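Local coordinates for Cow rumen GH26 endo-mannanase (Metagenome, PDB 6UEH), which probably hydrolyses internal beta-1,4-mannosidic linkages of mannans such as galactomannan, acting as a family 26 endo-mannanase with a calcium-binding accessory domain, at residues I289-Q300 with K347-L357. Residues are numbered along the deposited sequence; the frame is centred on the assembly and turned at random.
Sequences IKMLAEQLQRLQ and KLTNEYDLHNL
Gln300 meets the loop 353-356 with both ends of its amide, illustrating how a single amide can satisfy a backbone acceptor and a backbone donor at once. Its OE1 accepts a bond from His355 N at 2.8 Å, in the carbonyl plane, while NE2 gives a nearly straight bond (176°) to Asp353 O, 3.0 Å away. With CG anti to the backbone N (chi1 -179°) and the chain extended beyond it, the amide reaches across to the loop. Replaced by alanine, the residue would lose both amide bonds, and the Asp353 carbonyl and the His355 N-H would probably be left without their Gln300 mates, the turn freer to shift. Water supplements the direct bonds: one molecule links Gln297 OE1 to Tyr352 O, a second lies within bonding distance of the same OE1 and of Asp353 O, though it may not serve both at once, while Gln297 NE2 is hydrogen-bonded to Asp301 OD1. Within the loop, His355 NE2 bonds Asp353 OD1 from above the carboxylate plane, and ND1 is hydrogen-bonded to Asp147 OD2.

In the TIM barrel of this family 26 hydrolase, the contact joins two successive outer helices, 280-301 and 334-351, where the chain leaves the second for strand 357-362. Apolar packing fills the seam. Leu348 enters as a knob among Ile289, Leu292, Ala293 and Leu296, its CD2 3.8 Å from Ile289 CG2. Ala293 CB lies over one face of the Tyr352 ring, 3.7 Å from its centroid in a CH-pi contact, and Leu354 CD1 reaches Leu296 CB at 3.8 Å.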
loop_
_atom_site.group_PDB
_atom_site.type_symbol
_atom_site.label_atom_id
_atom_site.label_comp_id
_atom_site.label_asym_id
_atom_site.label_seq_id
_atom_site.Cartn_x
_atom_site.Cartn_y
_atom_site.Cartn_z
ATOM N N ILE A 289 -3.586 -24.052 -9.731
ATOM C CA ILE A 289 -4.832 -23.507 -9.203
ATOM C C ILE A 289 -5.661 -24.609 -8.541
ATOM O O ILE A 289 -6.256 -24.398 -7.482
ATOM C CB ILE A 289 -5.656 -22.820 -10.310
ATOM C CG1 ILE A 289 -4.943 -21.557 -10.792
ATOM C CG2 ILE A 289 -7.050 -22.462 -9.812
ATOM C CD1 ILE A 289 -5.601 -20.912 -11.994
ATOM N N LYS A 290 -5.678 -25.784 -9.165
ATOM C CA LYS A 290 -6.409 -26.935 -8.639
ATOM C C LYS A 290 -5.909 -27.330 -7.253
ATOM O O LYS A 290 -6.703 -27.574 -6.342
ATOM C CB LYS A 290 -6.291 -28.128 -9.595
ATOM C CG LYS A 290 -7.037 -29.381 -9.134
ATOM C CD LYS A 290 -6.742 -30.577 -10.034
ATOM C CE LYS A 290 -5.269 -30.964 -9.966
ATOM N NZ LYS A 290 -4.956 -32.202 -10.742
ATOM N N MET A 291 -4.590 -27.391 -7.096
ATOM C CA MET A 291 -3.997 -27.792 -5.825
ATOM C C MET A 291 -4.213 -26.724 -4.759
ATOM O O MET A 291 -4.415 -27.039 -3.583
ATOM C CB MET A 291 -2.506 -28.085 -5.996
ATOM C CG MET A 291 -2.233 -29.239 -6.945
ATOM S SD MET A 291 -0.537 -29.844 -6.874
ATOM C CE MET A 291 -0.620 -31.180 -8.061
ATOM N N LEU A 292 -4.182 -25.463 -5.177
ATOM C CA LEU A 292 -4.518 -24.357 -4.290
ATOM C C LEU A 292 -5.975 -24.433 -3.844
ATOM O O LEU A 292 -6.276 -24.331 -2.653
ATOM C CB LEU A 292 -4.260 -23.016 -4.976
ATOM C CG LEU A 292 -4.801 -21.793 -4.230
ATOM C CD1 LEU A 292 -3.946 -21.480 -3.003
ATOM C CD2 LEU A 292 -4.900 -20.587 -5.158
ATOM N N ALA A 293 -6.875 -24.610 -4.810
ATOM C CA ALA A 293 -8.310 -24.632 -4.533
ATOM C C ALA A 293 -8.668 -25.765 -3.582
ATOM O O ALA A 293 -9.581 -25.637 -2.763
ATOM C CB ALA A 293 -9.100 -24.758 -5.825
ATOM N N GLU A 294 -7.940 -26.870 -3.700
ATOM C CA GLU A 294 -8.149 -28.027 -2.842
ATOM C C GLU A 294 -7.963 -27.648 -1.375
ATOM O O GLU A 294 -8.729 -28.069 -0.513
ATOM C CB GLU A 294 -7.191 -29.157 -3.229
ATOM C CG GLU A 294 -7.336 -30.420 -2.398
ATOM C CD GLU A 294 -6.420 -31.538 -2.868
ATOM O OE1 GLU A 294 -6.373 -32.590 -2.197
ATOM O OE2 GLU A 294 -5.747 -31.368 -3.908
ATOM N N GLN A 295 -6.947 -26.839 -1.102
ATOM C CA GLN A 295 -6.680 -26.394 0.260
ATOM C C GLN A 295 -7.677 -25.330 0.717
ATOM O O GLN A 295 -8.130 -25.347 1.864
ATOM C CB GLN A 295 -5.249 -25.867 0.371
ATOM C CG GLN A 295 -4.209 -26.929 0.084
ATOM C CD GLN A 295 -4.427 -28.183 0.912
ATOM O OE1 GLN A 295 -4.651 -28.110 2.121
ATOM N NE2 GLN A 295 -4.375 -29.341 0.261
ATOM N N LEU A 296 -8.019 -24.414 -0.181
ATOM C CA LEU A 296 -8.970 -23.351 0.132
ATOM C C LEU A 296 -10.362 -23.913 0.400
ATOM O O LEU A 296 -11.124 -23.349 1.187
ATOM C CB LEU A 296 -9.024 -22.329 -1.006
ATOM C CG LEU A 296 -7.713 -21.569 -1.231
ATOM C CD1 LEU A 296 -7.847 -20.573 -2.377
ATOM C CD2 LEU A 296 -7.284 -20.870 0.054
ATOM N N GLN A 297 -10.681 -25.024 -0.256
ATOM C CA GLN A 297 -11.964 -25.690 -0.063
ATOM C C GLN A 297 -12.064 -26.273 1.341
ATOM O O GLN A 297 -13.125 -26.232 1.963
ATOM C CB GLN A 297 -12.166 -26.790 -1.108
ATOM C CG GLN A 297 -13.489 -27.530 -0.974
ATOM C CD GLN A 297 -14.685 -26.636 -1.239
ATOM O OE1 GLN A 297 -14.748 -25.956 -2.264
ATOM N NE2 GLN A 297 -15.642 -26.629 -0.312
ATOM N N ARG A 298 -10.956 -26.820 1.832
ATOM C CA ARG A 298 -10.898 -27.342 3.195
ATOM C C ARG A 298 -11.228 -26.228 4.192
ATOM O O ARG A 298 -11.979 -26.435 5.148
ATOM C CB ARG A 298 -9.520 -27.934 3.494
ATOM C CG ARG A 298 -9.125 -29.114 2.616
ATOM C CD ARG A 298 -7.693 -29.537 2.905
ATOM N NE ARG A 298 -7.548 -30.041 4.268
ATOM C CZ ARG A 298 -6.400 -30.067 4.934
ATOM N NH1 ARG A 298 -5.298 -29.603 4.368
ATOM N NH2 ARG A 298 -6.353 -30.551 6.167
ATOM N N LEU A 299 -10.671 -25.043 3.949
ATOM C CA LEU A 299 -10.970 -23.873 4.770
ATOM C C LEU A 299 -12.452 -23.537 4.691
ATOM O O LEU A 299 -13.094 -23.308 5.713
ATOM C CB LEU A 299 -10.133 -22.666 4.336
ATOM C CG LEU A 299 -8.622 -22.768 4.550
ATOM C CD1 LEU A 299 -7.942 -21.460 4.162
ATOM C CD2 LEU A 299 -8.311 -23.133 5.990
ATOM N N GLN A 300 -12.996 -23.516 3.477
ATOM C CA GLN A 300 -14.412 -23.209 3.296
ATOM C C GLN A 300 -15.287 -24.259 3.976
ATOM O O GLN A 300 -16.305 -23.925 4.589
ATOM C CB GLN A 300 -14.768 -23.102 1.809
ATOM C CG GLN A 300 -16.237 -22.768 1.561
ATOM C CD GLN A 300 -16.499 -22.220 0.166
ATOM O OE1 GLN A 300 -16.418 -21.013 -0.064
ATOM N NE2 GLN A 300 -16.824 -23.107 -0.770
ATOM N N LYS A 347 -11.893 -18.464 -11.878
ATOM C CA LYS A 347 -11.677 -19.896 -11.686
ATOM C C LYS A 347 -12.040 -20.347 -10.273
ATOM O O LYS A 347 -12.743 -21.341 -10.099
ATOM C CB LYS A 347 -10.225 -20.269 -11.991
ATOM C CG LYS A 347 -9.970 -20.663 -13.438
ATOM C CD LYS A 347 -10.698 -21.950 -13.794
ATOM C CE LYS A 347 -10.355 -22.419 -15.204
ATOM N NZ LYS A 347 -10.813 -21.467 -16.256
ATOM N N LEU A 348 -11.564 -19.615 -9.270
ATOM C CA LEU A 348 -11.797 -19.995 -7.877
ATOM C C LEU A 348 -13.257 -19.827 -7.462
ATOM O O LEU A 348 -13.808 -20.682 -6.767
ATOM C CB LEU A 348 -10.899 -19.185 -6.936
ATOM C CG LEU A 348 -9.394 -19.480 -6.967
ATOM C CD1 LEU A 348 -8.695 -18.828 -5.779
ATOM C CD2 LEU A 348 -9.125 -20.981 -6.992
ATOM N N THR A 349 -13.883 -18.731 -7.885
ATOM C CA THR A 349 -15.247 -18.434 -7.450
ATOM C C THR A 349 -16.299 -19.209 -8.237
ATOM O O THR A 349 -17.304 -19.639 -7.675
ATOM C CB THR A 349 -15.569 -16.923 -7.553
ATOM O OG1 THR A 349 -15.450 -16.486 -8.914
ATOM C CG2 THR A 349 -14.631 -16.112 -6.668
ATOM N N ASN A 350 -16.076 -19.391 -9.534
ATOM C CA ASN A 350 -17.069 -20.055 -10.371
ATOM C C ASN A 350 -16.844 -21.558 -10.493
ATOM O O ASN A 350 -17.713 -22.350 -10.132
ATOM C CB ASN A 350 -17.098 -19.420 -11.763
ATOM C CG ASN A 350 -17.573 -17.981 -11.735
ATOM O OD1 ASN A 350 -18.512 -17.643 -11.016
ATOM N ND2 ASN A 350 -16.924 -17.124 -12.514
ATOM N N GLU A 351 -15.680 -21.949 -10.998
ATOM C CA GLU A 351 -15.401 -23.358 -11.249
ATOM C C GLU A 351 -15.210 -24.147 -9.954
ATOM O O GLU A 351 -15.643 -25.296 -9.852
ATOM C CB GLU A 351 -14.168 -23.502 -12.145
ATOM C CG GLU A 351 -13.825 -24.938 -12.502
ATOM C CD GLU A 351 -13.068 -25.046 -13.812
ATOM O OE1 GLU A 351 -13.658 -24.715 -14.865
ATOM O OE2 GLU A 351 -11.888 -25.456 -13.789
ATOM N N TYR A 352 -14.574 -23.533 -8.961
ATOM C CA TYR A 352 -14.300 -24.225 -7.704
ATOM C C TYR A 352 -15.251 -23.810 -6.583
ATOM O O TYR A 352 -15.160 -24.323 -5.467
ATOM C CB TYR A 352 -12.850 -23.997 -7.281
ATOM C CG TYR A 352 -11.862 -24.745 -8.146
ATOM C CD1 TYR A 352 -11.650 -26.106 -7.969
ATOM C CD2 TYR A 352 -11.154 -24.096 -9.149
ATOM C CE1 TYR A 352 -10.754 -26.802 -8.763
ATOM C CE2 TYR A 352 -10.254 -24.784 -9.948
ATOM C CZ TYR A 352 -10.059 -26.134 -9.750
ATOM O OH TYR A 352 -9.164 -26.823 -10.540
ATOM N N ASP A 353 -16.156 -22.885 -6.893
ATOM C CA ASP A 353 -17.220 -22.470 -5.976
ATOM C C ASP A 353 -16.681 -22.015 -4.617
ATOM O O ASP A 353 -17.271 -22.299 -3.573
ATOM C CB ASP A 353 -18.228 -23.610 -5.790
ATOM C CG ASP A 353 -19.598 -23.117 -5.356
ATOM O OD1 ASP A 353 -19.940 -21.954 -5.661
ATOM O OD2 ASP A 353 -20.337 -23.896 -4.715
ATOM N N LEU A 354 -15.558 -21.307 -4.640
ATOM C CA LEU A 354 -14.959 -20.774 -3.421
ATOM C C LEU A 354 -15.405 -19.332 -3.185
ATOM O O LEU A 354 -15.252 -18.477 -4.054
ATOM C CB LEU A 354 -13.435 -20.860 -3.501
ATOM C CG LEU A 354 -12.863 -22.279 -3.472
ATOM C CD1 LEU A 354 -11.416 -22.296 -3.936
ATOM C CD2 LEU A 354 -12.978 -22.854 -2.070
ATOM N N HIS A 355 -15.956 -19.065 -2.007
ATOM C CA HIS A 355 -16.520 -17.749 -1.723
ATOM C C HIS A 355 -16.136 -17.242 -0.337
ATOM O O HIS A 355 -16.697 -16.260 0.150
ATOM C CB HIS A 355 -18.043 -17.790 -1.860
ATOM C CG HIS A 355 -18.513 -18.371 -3.158
ATOM N ND1 HIS A 355 -18.414 -17.695 -4.354
ATOM C CD2 HIS A 355 -19.071 -19.571 -3.448
ATOM C CE1 HIS A 355 -18.898 -18.449 -5.325
ATOM N NE2 HIS A 355 -19.302 -19.594 -4.802
ATOM N N ASN A 356 -15.173 -17.912 0.287
ATOM C CA ASN A 356 -14.736 -17.569 1.636
ATOM C C ASN A 356 -13.525 -16.645 1.636
ATOM O O ASN A 356 -12.855 -16.492 2.655
ATOM C CB ASN A 356 -14.408 -18.840 2.419
ATOM C CG ASN A 356 -13.306 -19.658 1.763
ATOM O OD1 ASN A 356 -13.199 -19.702 0.537
ATOM N ND2 ASN A 356 -12.481 -20.306 2.579
ATOM N N LEU A 357 -13.253 -16.028 0.492
ATOM C CA LEU A 357 -12.023 -15.269 0.310
ATOM C C LEU A 357 -12.250 -13.765 0.288
ATOM O O LEU A 357 -13.202 -13.275 -0.319
ATOM C CB LEU A 357 -11.333 -15.692 -0.987
ATOM C CG LEU A 357 -11.106 -17.192 -1.177
ATOM C CD1 LEU A 357 -10.477 -17.468 -2.537
ATOM C CD2 LEU A 357 -10.244 -17.752 -0.050
HETATM O O HOH W 1 -17.180 -25.385 -3.082
HETATM O O HOH W 2 -13.549 -26.397 -4.488
#